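Local coordinates for putative carboxynorspermidine decarboxylase protein (Sinorhizobium meliloti, PDB 3MT1), which probably catalyses the pyridoxal 5'-phosphate-dependent decarboxylation of carboxynorspermidine and carboxyspermidine to norspermidine and spermidine, at residues N255-D260 with H286-C291. Numbering follows the deposited sequence.
Sequences NLAIVD and HSYMIC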
ATOM      1  N   ASN B 255       9.572   0.458  26.265  1.00 63.16           N
ATOM      2  CA  ASN B 255       9.341  -0.969  26.051  1.00 59.80           C
ATOM      3  C   ASN B 255       8.752  -1.200  24.694  1.00 55.84           C
ATOM      4  O   ASN B 255       7.809  -0.525  24.320  1.00 54.60           O
ATOM      5  CB  ASN B 255       8.359  -1.474  27.067  1.00 60.16           C
ATOM      6  CG  ASN B 255       8.994  -1.681  28.383  1.00 62.99           C
ATOM      7  OD1 ASN B 255       9.770  -2.622  28.554  1.00 63.16           O
ATOM      8  ND2 ASN B 255       8.692  -0.803  29.332  1.00 62.83           N
ATOM      9  N   LEU B 256       9.300  -2.174  23.975  1.00 53.91           N
ATOM     10  CA  LEU B 256       8.931  -2.455  22.590  1.00 50.19           C
ATOM     11  C   LEU B 256       8.467  -3.885  22.407  1.00 47.94           C
ATOM     12  O   LEU B 256       9.052  -4.806  22.976  1.00 48.65           O
ATOM     13  CB  LEU B 256      10.110  -2.206  21.658  1.00 50.43           C
ATOM     14  CG  LEU B 256      10.462  -0.755  21.351  1.00 53.20           C
ATOM     15  CD1 LEU B 256      11.914  -0.671  20.879  1.00 57.36           C
ATOM     16  CD2 LEU B 256       9.527  -0.202  20.289  1.00 52.59           C
ATOM     17  N   ALA B 257       7.425  -4.055  21.594  1.00 44.37           N
ATOM     18  CA  ALA B 257       6.975  -5.376  21.215  1.00 42.76           C
ATOM     19  C   ALA B 257       6.719  -5.469  19.703  1.00 39.88           C
ATOM     20  O   ALA B 257       6.069  -4.605  19.119  1.00 38.83           O
ATOM     21  CB  ALA B 257       5.726  -5.776  22.024  1.00 42.47           C
ATOM     22  N   ILE B 258       7.231  -6.535  19.091  1.00 38.81           N
ATOM     23  CA  ILE B 258       7.078  -6.809  17.660  1.00 35.79           C
ATOM     24  C   ILE B 258       5.928  -7.778  17.418  1.00 34.84           C
ATOM     25  O   ILE B 258       5.891  -8.850  18.019  1.00 36.07           O
ATOM     26  CB  ILE B 258       8.348  -7.483  17.061  1.00 37.02           C
ATOM     27  CG1 ILE B 258       9.643  -6.896  17.653  1.00 37.88           C
ATOM     28  CG2 ILE B 258       8.324  -7.444  15.488  1.00 32.86           C
ATOM     29  CD1 ILE B 258      10.000  -5.506  17.112  1.00 39.84           C
ATOM     30  N   VAL B 259       5.020  -7.426  16.514  1.00 32.31           N
ATOM     31  CA  VAL B 259       3.917  -8.303  16.172  1.00 31.29           C
ATOM     32  C   VAL B 259       4.031  -8.813  14.736  1.00 31.87           C
ATOM     33  O   VAL B 259       4.805  -8.270  13.909  1.00 30.15           O
ATOM     34  CB  VAL B 259       2.547  -7.638  16.379  1.00 30.68           C
ATOM     35  CG1 VAL B 259       2.420  -7.142  17.831  1.00 31.00           C
ATOM     36  CG2 VAL B 259       2.317  -6.510  15.372  1.00 26.63           C
ATOM     37  N   ASP B 260       3.259  -9.859  14.445  1.00 32.25           N
ATOM     38  CA  ASP B 260       3.416 -10.551  13.188  1.00 33.48           C
ATOM     39  C   ASP B 260       2.626  -9.879  12.055  1.00 33.09           C
ATOM     40  O   ASP B 260       1.927 -10.531  11.306  1.00 34.47           O
ATOM     41  CB  ASP B 260       3.117 -12.036  13.330  1.00 33.71           C
ATOM     42  CG  ASP B 260       1.666 -12.335  13.754  1.00 36.39           C
ATOM     43  OD1 ASP B 260       0.883 -11.403  14.106  1.00 34.53           O
ATOM     44  OD2 ASP B 260       1.318 -13.552  13.737  1.00 39.81           O
ATOM     45  N   HIS B 286       1.926  -0.948  32.020  1.00 69.09           N
ATOM     46  CA  HIS B 286       3.035  -1.357  31.145  1.00 67.20           C
ATOM     47  C   HIS B 286       2.862  -0.749  29.785  1.00 64.22           C
ATOM     48  O   HIS B 286       2.084  -1.238  28.981  1.00 62.59           O
ATOM     49  CB  HIS B 286       3.161  -2.873  31.048  1.00 66.24           C
ATOM     50  CG  HIS B 286       3.682  -3.486  32.297  1.00 70.29           C
ATOM     51  ND1 HIS B 286       2.858  -3.865  33.338  1.00 72.66           N
ATOM     52  CD2 HIS B 286       4.950  -3.718  32.708  1.00 73.10           C
ATOM     53  CE1 HIS B 286       3.597  -4.339  34.325  1.00 77.55           C
ATOM     54  NE2 HIS B 286       4.870  -4.254  33.972  1.00 78.04           N
ATOM     55  N   SER B 287       3.593   0.325  29.538  1.00 64.59           N
ATOM     56  CA  SER B 287       3.467   1.060  28.297  1.00 62.93           C
ATOM     57  C   SER B 287       4.408   0.505  27.232  1.00 60.45           C
ATOM     58  O   SER B 287       5.634   0.436  27.421  1.00 61.71           O
ATOM     59  CB  SER B 287       3.669   2.568  28.523  1.00 65.14           C
ATOM     60  OG  SER B 287       2.694   3.315  27.799  1.00 66.14           O
ATOM     61  N   TYR B 288       3.807   0.091  26.120  1.00 57.37           N
ATOM     62  CA  TYR B 288       4.520  -0.565  25.020  1.00 55.09           C
ATOM     63  C   TYR B 288       4.379   0.202  23.724  1.00 53.29           C
ATOM     64  O   TYR B 288       3.276   0.635  23.353  1.00 52.21           O
ATOM     65  CB  TYR B 288       4.019  -1.992  24.791  1.00 52.95           C
ATOM     66  CG  TYR B 288       4.599  -3.034  25.716  1.00 55.28           C
ATOM     67  CD1 TYR B 288       5.631  -3.867  25.297  1.00 55.81           C
ATOM     68  CD2 TYR B 288       4.108  -3.199  27.008  1.00 57.30           C
ATOM     69  CE1 TYR B 288       6.167  -4.839  26.142  1.00 57.64           C
ATOM     70  CE2 TYR B 288       4.631  -4.160  27.860  1.00 59.41           C
ATOM     71  CZ  TYR B 288       5.659  -4.977  27.432  1.00 61.11           C
ATOM     72  OH  TYR B 288       6.182  -5.935  28.295  1.00 62.90           O
HETATM   73  N   MSE B 289       5.501   0.373  23.039  1.00 53.19           N
HETATM   74  CA  MSE B 289       5.433   0.666  21.623  1.00 52.45           C
HETATM   75  C   MSE B 289       5.344  -0.664  20.887  1.00 50.14           C
HETATM   76  O   MSE B 289       6.203  -1.535  21.069  1.00 50.46           O
HETATM   77  CB  MSE B 289       6.631   1.473  21.148  1.00 53.56           C
HETATM   78  CG  MSE B 289       6.345   2.207  19.853  1.00 55.38           C
HETATM   79 SE   MSE B 289       7.949   3.052  19.153  0.75 65.08          SE
HETATM   80  CE  MSE B 289       7.168   4.715  18.433  1.00 65.62           C
ATOM     81  N   ILE B 290       4.284  -0.833  20.102  1.00 47.99           N
ATOM     82  CA  ILE B 290       4.110  -2.044  19.316  1.00 46.67           C
ATOM     83  C   ILE B 290       4.455  -1.765  17.881  1.00 45.39           C
ATOM     84  O   ILE B 290       3.897  -0.868  17.271  1.00 45.00           O
ATOM     85  CB  ILE B 290       2.668  -2.612  19.378  1.00 46.47           C
ATOM     86  CG1 ILE B 290       2.194  -2.760  20.828  1.00 48.41           C
ATOM     87  CG2 ILE B 290       2.582  -3.959  18.647  1.00 44.07           C
ATOM     88  CD1 ILE B 290       1.273  -1.632  21.259  1.00 51.03           C
ATOM     89  N   CYS B 291       5.366  -2.553  17.338  1.00 45.49           N
ATOM     90  CA  CYS B 291       5.881  -2.291  16.012  1.00 45.53           C
ATOM     91  C   CYS B 291       5.649  -3.437  15.103  1.00 44.23           C
ATOM     92  O   CYS B 291       5.515  -4.573  15.557  1.00 43.93           O
ATOM     93  CB  CYS B 291       7.372  -2.064  16.062  1.00 47.11           C
ATOM     94  SG  CYS B 291       7.853  -0.911  17.314  1.00 52.80           S
TER
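Strands 255-259 and 286-291 run parallel, their axes 4.5 Å apart at closest and 40° askew, with L256 beside M289, A257 beside I290 and I258 beside C291. Four near-straight hydrogen bonds tie them: M289 N to N255 O, A257 N to M289 O, C291 N to A257 O, each 2.8 Å, and V259 N to C291 O at 3.0 Å. On one face of the sheet CD2 of L256 touches both CB of M289, a selenomethionine, and C291 SG, each at 3.5 Å. L256 and M289 stand side by side; C291 SG meets L256 CD2 from beside its own backbone N, anti to the carbonyl carbon (chi1 -49°). I258 adds a looser contact, CD1 to C291 CB. On the side with A257, Y288 and I290, N255 CB lies over the Y288 ring, toward its rim, in a CH-pi contact 4.1 Å from the centroid; A257 CB comes in obliquely, 3.8 Å from Y288 CD1. Further along, V259 CG1 meets I290 CG2. Y288 OH is hydrogen-bonded to the backbone N of L310, in a loop outside the pair. In this mixed C-terminal sheet domain, apart from the parallel barrel, strand 240-251 lies antiparallel beside 255-259, strand 300-306 antiparallel beside 286-291, and I258 packs on A80 of the second subunit.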